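Local coordinates for protein 378aa long hypothetical citrate synthase (Sulfolobus tokodaii, PDB 1VGM) that is a hypothetical protein of the citrate synthase family, a mostly helical chain that assembles as a two-subunit protein, at residues E78-I81 and S82-S86; Y290-A293 and E294-K298; G342-A345 and H346-E349. All blocks are in the same frame, centred on the assembly; numbering follows the deposited sequence.

Overall arrangement
Followed from the N terminus, the three contacts come in series, with none nested or crossing, and each joins consecutive turns of one helix, so none closes a long loop. Interaction 1 (78-86) spans the short helix 78-84 and the residues after it, which pack on helices 93-108 and 117-139 and meet the second subunit. Interaction 2 (290-298) sits in helix 284-304, among helices 222-233, 267-280 and 314-323, its centre about 41 Å from that of interaction 1. Interaction 3 (342-349) belongs to helix 331-353, nearer the centre of the chain and across it from interaction 2; like interaction 1, it packs on helix 117-139. Nearest atoms of interactions 1 and 3 are about 15 Å apart.

Interaction 1: E78-I81 and S82-S86; sequences EQVI and STIFS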
loop_
_atom_site.group_PDB
_atom_site.type_symbol
_atom_site.label_atom_id
_atom_site.label_comp_id
_atom_site.label_asym_id
_atom_site.label_seq_id
_atom_site.Cartn_x
_atom_site.Cartn_y
_atom_site.Cartn_z
ATOM N N GLU A 78 -18.414 -13.119 -2.059
ATOM C CA GLU A 78 -18.060 -14.524 -1.935
ATOM C C GLU A 78 -16.660 -14.753 -2.497
ATOM O O GLU A 78 -15.986 -15.723 -2.137
ATOM C CB GLU A 78 -19.096 -15.406 -2.648
ATOM C CG GLU A 78 -19.180 -15.238 -4.153
ATOM C CD GLU A 78 -20.239 -16.146 -4.765
ATOM O OE1 GLU A 78 -20.155 -16.429 -5.980
ATOM O OE2 GLU A 78 -21.154 -16.576 -4.027
ATOM N N GLN A 79 -16.213 -13.848 -3.365
ATOM C CA GLN A 79 -14.849 -13.926 -3.880
ATOM C C GLN A 79 -13.831 -13.900 -2.754
ATOM O O GLN A 79 -12.786 -14.541 -2.844
ATOM C CB GLN A 79 -14.556 -12.770 -4.841
ATOM C CG GLN A 79 -15.071 -13.000 -6.251
ATOM C CD GLN A 79 -16.515 -12.568 -6.411
ATOM O OE1 GLN A 79 -17.174 -12.183 -5.439
ATOM N NE2 GLN A 79 -17.016 -12.626 -7.640
ATOM N N VAL A 80 -14.135 -13.154 -1.697
ATOM C CA VAL A 80 -13.235 -13.053 -0.551
ATOM C C VAL A 80 -13.035 -14.425 0.068
ATOM O O VAL A 80 -11.905 -14.863 0.300
ATOM C CB VAL A 80 -13.803 -12.118 0.541
ATOM C CG1 VAL A 80 -12.925 -12.185 1.789
ATOM C CG2 VAL A 80 -13.880 -10.703 0.018
ATOM N N ILE A 81 -14.146 -15.094 0.349
ATOM C CA ILE A 81 -14.104 -16.407 0.973
ATOM C C ILE A 81 -13.371 -17.368 0.038
ATOM O O ILE A 81 -12.457 -18.080 0.445
ATOM C CB ILE A 81 -15.539 -16.926 1.253
ATOM C CG1 ILE A 81 -16.262 -15.944 2.175
ATOM C CG2 ILE A 81 -15.494 -18.319 1.892
ATOM C CD1 ILE A 81 -15.585 -15.742 3.531
ATOM N N SER A 82 -13.775 -17.360 -1.224
ATOM C CA SER A 82 -13.219 -18.270 -2.207
ATOM C C SER A 82 -11.699 -18.152 -2.259
ATOM O O SER A 82 -10.987 -19.152 -2.272
ATOM C CB SER A 82 -13.816 -17.967 -3.581
ATOM O OG SER A 82 -13.188 -18.750 -4.576
ATOM N N THR A 83 -11.199 -16.923 -2.281
ATOM C CA THR A 83 -9.765 -16.696 -2.408
ATOM C C THR A 83 -8.998 -17.009 -1.121
ATOM O O THR A 83 -7.959 -17.666 -1.159
ATOM C CB THR A 83 -9.483 -15.241 -2.813
ATOM O OG1 THR A 83 -9.997 -15.019 -4.131
ATOM C CG2 THR A 83 -7.981 -14.953 -2.785
ATOM N N ILE A 84 -9.507 -16.535 0.011
ATOM C CA ILE A 84 -8.890 -16.801 1.312
ATOM C C ILE A 84 -8.713 -18.306 1.526
ATOM O O ILE A 84 -7.640 -18.785 1.922
ATOM C CB ILE A 84 -9.765 -16.220 2.460
ATOM C CG1 ILE A 84 -9.436 -14.744 2.672
ATOM C CG2 ILE A 84 -9.544 -16.993 3.750
ATOM C CD1 ILE A 84 -10.320 -14.071 3.719
ATOM N N PHE A 85 -9.776 -19.053 1.259
ATOM C CA PHE A 85 -9.775 -20.475 1.550
ATOM C C PHE A 85 -9.045 -21.305 0.499
ATOM O O PHE A 85 -8.867 -22.509 0.674
ATOM C CB PHE A 85 -11.212 -20.954 1.721
ATOM C CG PHE A 85 -11.771 -20.667 3.076
ATOM C CD1 PHE A 85 -11.646 -21.603 4.104
ATOM C CD2 PHE A 85 -12.314 -19.418 3.363
ATOM C CE1 PHE A 85 -12.071 -21.311 5.393
ATOM C CE2 PHE A 85 -12.742 -19.116 4.648
ATOM C CZ PHE A 85 -12.609 -20.063 5.675
ATOM N N SER A 86 -8.614 -20.672 -0.587
ATOM C CA SER A 86 -7.915 -21.408 -1.637
ATOM C C SER A 86 -6.407 -21.267 -1.500
ATOM O O SER A 86 -5.656 -21.943 -2.191
ATOM C CB SER A 86 -8.340 -20.909 -3.017
ATOM O OG SER A 86 -7.744 -19.654 -3.294
#
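Four successive i to i+4 backbone hydrogen bonds join Glu78-Ile81 to Ser82-Phe85, running from Ser82 N to Glu78 O (2.9 Å) through to Phe85 N to Ile81 O (3.0 Å). They are the alpha-helical bonds of the short helix 78-84 and the residue that follows it, at the subunit interface of this citrate synthase-family dimer. Two i to i+4 apolar pairs each bridge one turn, the two side chains of a pair lying side by side. Val80 CG1 meets Ile84 CD1 at 3.8 Å, and Val80 continues onto Ile103 and Leu104 of helix 93-108. Ile81 puts CG2 against Phe85 CD2 at 3.7 Å; with chi1 at -59° this branch lies opposite the backbone N, on the side of the following turn. The same edge of the Phe85 ring meets Ile81 O in its plane, with CD2 3.2 Å from the oxygen, while Pro144 touches both side chains. Two polar side chains bond across the subunit interface: Thr83 OG1 to Thr83 OG1 of the second subunit, and Gln79 NE2 to Ser86 O of that subunit. Farther along, Thr83 O is gripped twice from the same face of its plane, by Ser86 N at 3.1 Å and by Ser86 OG at 2.9 Å.

Interaction 2: Y290-A293 and E294-K298; sequences YEIA and ERIEK
Tyr290 and Glu294, one helical turn apart, make the main side-chain contact by a CH-pi interaction. Glu294 CG lies over one face of the phenol ring, 3.9 Å from its centroid and displaced toward the rim. Beyond CG the glutamate runs extended, bringing CD to 3.3 Å from Tyr290 CE2 with the carboxylate turned only 24° from the ring plane. The ring is placed for this by its first torsion, which sets Tyr290 CG opposite the backbone N (chi1 -178°).

A water adds a polar link, donating to Glu294 OE1 at 2.8 Å and hydrogen-bonded to Tyr290 OH at 2.9 Å; it sits at the ring edge, in plane. It thus spans the hydroxyl and the carboxylate, Tyr290 OH and Glu294 OE1 being 3.8 Å apart.

Four i to i+4 bonds of alpha-helix 284-304 join the segments, the first from Glu294 N to Tyr290 O (2.8 Å), the last from Glu297 N to Ala293 O. This helix packs in the helical body of the citrate synthase fold: Tyr290 leans on Ala276 and Ala280 of helix 267-280, and Ile292 on Phe230 of helix 222-233.

Apolar contact across the turn is looser, with Ile292 CG2 4.4 Å from Ile296 CG1. Among the salt bridges, Glu291 OE2 pairs with Lys287 NZ one turn back in the same helix, while Arg295 NE reaches Asp240 OD2 and Glu297 OE1 reaches Lys273 NZ, the last oxygen also hydrogen-bonded to Tyr316 OH.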
loop_
_atom_site.group_PDB
_atom_site.type_symbol
_atom_site.label_atom_id
_atom_site.label_comp_id
_atom_site.label_asym_id
_atom_site.label_seq_id
_atom_site.Cartn_x
_atom_site.Cartn_y
_atom_site.Cartn_z
ATOM N N TYR A 290 2.232 -15.818 32.162
ATOM C CA TYR A 290 2.123 -14.592 32.939
ATOM C C TYR A 290 3.258 -14.506 33.951
ATOM O O TYR A 290 3.917 -13.472 34.069
ATOM C CB TYR A 290 0.780 -14.540 33.672
ATOM C CG TYR A 290 0.583 -13.263 34.453
ATOM C CD1 TYR A 290 0.478 -12.037 33.800
ATOM C CD2 TYR A 290 0.519 -13.276 35.848
ATOM C CE1 TYR A 290 0.313 -10.857 34.512
ATOM C CE2 TYR A 290 0.353 -12.098 36.572
ATOM C CZ TYR A 290 0.254 -10.893 35.894
ATOM O OH TYR A 290 0.112 -9.720 36.598
ATOM N N GLU A 291 3.491 -15.591 34.681
ATOM C CA GLU A 291 4.458 -15.555 35.768
ATOM C C GLU A 291 5.878 -15.412 35.230
ATOM O O GLU A 291 6.697 -14.679 35.793
ATOM C CB GLU A 291 4.352 -16.820 36.621
ATOM C CG GLU A 291 3.142 -16.852 37.535
ATOM C CD GLU A 291 3.176 -18.023 38.500
ATOM O OE1 GLU A 291 3.757 -19.071 38.147
ATOM O OE2 GLU A 291 2.620 -17.895 39.609
ATOM N N ILE A 292 6.160 -16.108 34.134
ATOM C CA ILE A 292 7.384 -15.892 33.383
ATOM C C ILE A 292 7.525 -14.424 32.979
ATOM O O ILE A 292 8.542 -13.798 33.259
ATOM C CB ILE A 292 7.409 -16.792 32.123
ATOM C CG1 ILE A 292 7.641 -18.242 32.539
ATOM C CG2 ILE A 292 8.503 -16.346 31.165
ATOM C CD1 ILE A 292 7.408 -19.240 31.421
ATOM N N ALA A 293 6.493 -13.875 32.339
ATOM C CA ALA A 293 6.505 -12.479 31.905
ATOM C C ALA A 293 6.723 -11.499 33.059
ATOM O O ALA A 293 7.457 -10.521 32.906
ATOM C CB ALA A 293 5.200 -12.147 31.180
ATOM N N GLU A 294 6.085 -11.762 34.200
ATOM C CA GLU A 294 6.283 -10.961 35.415
ATOM C C GLU A 294 7.740 -10.898 35.844
ATOM O O GLU A 294 8.249 -9.835 36.196
ATOM C CB GLU A 294 5.503 -11.551 36.587
ATOM C CG GLU A 294 4.015 -11.331 36.574
ATOM C CD GLU A 294 3.394 -11.728 37.896
ATOM O OE1 GLU A 294 3.118 -10.831 38.715
ATOM O OE2 GLU A 294 3.193 -12.940 38.122
ATOM N N ARG A 295 8.395 -12.053 35.855
ATOM C CA ARG A 295 9.763 -12.125 36.341
ATOM C C ARG A 295 10.666 -11.405 35.363
ATOM O O ARG A 295 11.577 -10.688 35.759
ATOM C CB ARG A 295 10.215 -13.584 36.485
ATOM C CG ARG A 295 11.661 -13.753 36.966
ATOM C CD ARG A 295 11.890 -13.053 38.308
ATOM N NE ARG A 295 13.244 -13.251 38.821
ATOM C CZ ARG A 295 13.735 -12.654 39.904
ATOM N NH1 ARG A 295 12.978 -11.825 40.614
ATOM N NH2 ARG A 295 14.989 -12.882 40.280
ATOM N N ILE A 296 10.410 -11.600 34.078
ATOM C CA ILE A 296 11.201 -10.936 33.052
ATOM C C ILE A 296 11.007 -9.425 33.141
ATOM O O ILE A 296 11.950 -8.653 32.947
ATOM C CB ILE A 296 10.800 -11.412 31.635
ATOM C CG1 ILE A 296 11.147 -12.896 31.459
ATOM C CG2 ILE A 296 11.504 -10.558 30.585
ATOM C CD1 ILE A 296 12.622 -13.203 31.641
ATOM N N GLU A 297 9.783 -9.003 33.439
ATOM C CA GLU A 297 9.498 -7.582 33.587
ATOM C C GLU A 297 10.331 -6.990 34.723
ATOM O O GLU A 297 10.915 -5.921 34.572
ATOM C CB GLU A 297 8.010 -7.347 33.865
ATOM C CG GLU A 297 7.662 -5.873 34.048
ATOM C CD GLU A 297 6.316 -5.664 34.701
ATOM O OE1 GLU A 297 5.473 -6.580 34.624
ATOM O OE2 GLU A 297 6.098 -4.586 35.287
ATOM N N LYS A 298 10.384 -7.690 35.854
ATOM C CA LYS A 298 11.194 -7.246 36.990
ATOM C C LYS A 298 12.687 -7.127 36.650
ATOM O O LYS A 298 13.302 -6.087 36.885
ATOM C CB LYS A 298 11.012 -8.197 38.176
ATOM C CG LYS A 298 11.635 -7.698 39.474
ATOM C CD LYS A 298 11.098 -6.319 39.858
ATOM C CE LYS A 298 9.579 -6.320 40.056
ATOM N NZ LYS A 298 9.186 -6.420 41.498
HETATM O O HOH W 1 0.540 -9.885 39.433
#

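Interaction 3: G342-A345 and H346-E349; sequences GWLA and HIIE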
loop_
_atom_site.group_PDB
_atom_site.type_symbol
_atom_site.label_atom_id
_atom_site.label_comp_id
_atom_site.label_asym_id
_atom_site.label_seq_id
_atom_site.Cartn_x
_atom_site.Cartn_y
_atom_site.Cartn_z
ATOM N N GLY A 342 -8.006 3.502 13.696
ATOM C CA GLY A 342 -7.066 4.595 13.558
ATOM C C GLY A 342 -6.681 4.882 12.116
ATOM O O GLY A 342 -6.656 6.046 11.712
ATOM N N TRP A 343 -6.382 3.850 11.327
ATOM C CA TRP A 343 -6.117 4.081 9.909
ATOM C C TRP A 343 -7.265 4.849 9.247
ATOM O O TRP A 343 -7.036 5.837 8.544
ATOM C CB TRP A 343 -5.888 2.762 9.159
ATOM C CG TRP A 343 -4.609 2.041 9.534
ATOM C CD1 TRP A 343 -3.449 2.601 10.013
ATOM C CD2 TRP A 343 -4.372 0.626 9.468
ATOM N NE1 TRP A 343 -2.510 1.621 10.249
ATOM C CE2 TRP A 343 -3.050 0.400 9.924
ATOM C CE3 TRP A 343 -5.154 -0.472 9.092
ATOM C CZ2 TRP A 343 -2.496 -0.889 10.014
ATOM C CZ3 TRP A 343 -4.606 -1.752 9.180
ATOM C CH2 TRP A 343 -3.288 -1.949 9.639
ATOM N N LEU A 344 -8.496 4.397 9.468
ATOM C CA LEU A 344 -9.654 5.015 8.833
ATOM C C LEU A 344 -9.858 6.448 9.337
ATOM O O LEU A 344 -10.119 7.359 8.554
ATOM C CB LEU A 344 -10.915 4.191 9.106
ATOM C CG LEU A 344 -11.021 2.817 8.435
ATOM C CD1 LEU A 344 -12.196 2.065 9.045
ATOM C CD2 LEU A 344 -11.195 2.961 6.918
ATOM N N ALA A 345 -9.734 6.650 10.645
ATOM C CA ALA A 345 -9.891 7.989 11.211
ATOM C C ALA A 345 -8.876 8.958 10.605
ATOM O O ALA A 345 -9.196 10.106 10.317
ATOM C CB ALA A 345 -9.740 7.941 12.732
ATOM N N HIS A 346 -7.652 8.486 10.402
ATOM C CA HIS A 346 -6.584 9.339 9.889
ATOM C C HIS A 346 -6.756 9.720 8.420
ATOM O O HIS A 346 -6.475 10.856 8.040
ATOM C CB HIS A 346 -5.216 8.664 10.069
ATOM C CG HIS A 346 -4.603 8.888 11.415
ATOM N ND1 HIS A 346 -4.001 10.075 11.774
ATOM C CD2 HIS A 346 -4.520 8.082 12.501
ATOM C CE1 HIS A 346 -3.578 9.992 13.022
ATOM N NE2 HIS A 346 -3.882 8.792 13.487
ATOM N N ILE A 347 -7.190 8.782 7.583
ATOM C CA ILE A 347 -7.322 9.097 6.166
ATOM C C ILE A 347 -8.563 9.948 5.894
ATOM O O ILE A 347 -8.590 10.725 4.938
ATOM C CB ILE A 347 -7.366 7.813 5.271
ATOM C CG1 ILE A 347 -8.485 6.874 5.726
ATOM C CG2 ILE A 347 -6.019 7.100 5.321
ATOM C CD1 ILE A 347 -8.615 5.612 4.878
ATOM N N ILE A 348 -9.583 9.813 6.736
ATOM C CA ILE A 348 -10.767 10.657 6.623
ATOM C C ILE A 348 -10.415 12.091 7.012
ATOM O O ILE A 348 -10.809 13.039 6.331
ATOM C CB ILE A 348 -11.921 10.140 7.530
ATOM C CG1 ILE A 348 -12.460 8.822 6.977
ATOM C CG2 ILE A 348 -13.058 11.153 7.573
ATOM C CD1 ILE A 348 -13.568 8.215 7.807
ATOM N N GLU A 349 -9.666 12.250 8.101
ATOM C CA GLU A 349 -9.127 13.561 8.462
ATOM C C GLU A 349 -8.347 14.139 7.298
ATOM O O GLU A 349 -8.565 15.285 6.898
ATOM C CB GLU A 349 -8.201 13.451 9.676
ATOM C CG GLU A 349 -8.877 13.705 11.005
ATOM C CD GLU A 349 -7.900 13.730 12.166
ATOM O OE1 GLU A 349 -8.254 14.307 13.216
ATOM O OE2 GLU A 349 -6.786 13.171 12.035
#
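The long helix 331-353 contains this contact, buried at 342-349, in which His346 reaches back to Gly342 one turn earlier. The imidazole presents an edge to the glycine carbonyl: His346 CD2 lies 3.1 Å from Gly342 O, near the ring plane. The same oxygen accepts the backbone hydrogen bond from His346 N at 2.9 Å, so one carbonyl meets both the main chain and the ring edge of the histidine. Both ring nitrogens are occupied outside the helix turn, NE2 by Asp183 OD2 and ND1 by Lys15 NZ, which would hold the imidazole against rotation about its CB-CG bond.

The other turn bonds are alike in length, with Ile347 N 3.1 Å from Trp343 O; they continue from Ile348 N to Leu344 O and from Glu349 N to Ala345 O. The segment lies in the helical core of the citrate synthase fold, where Leu344 and Ile348 pack on Ala121 of helix 117-139, Ile347 on Ala193 of helix 188-197, and the Trp343 indole on Ile207, Ala210 and Leu214 of helix 203-214. Ile347 holds CG1 (chi1 55°) over its own main chain, flanked by N and C, which puts CG1 3.3 Å from Leu344 O and equally close to Trp343 O. Its CD1 then comes to 4.2 Å from Leu344 CD2. Ile348 CG1 lies 3.2 Å from Leu344 O. The buried carboxylate of Glu349 is met by several donors: OE2 salt-bridges Lys15 NZ and bonds Thr17 OG1, and OE1 accepts from Gly18 N.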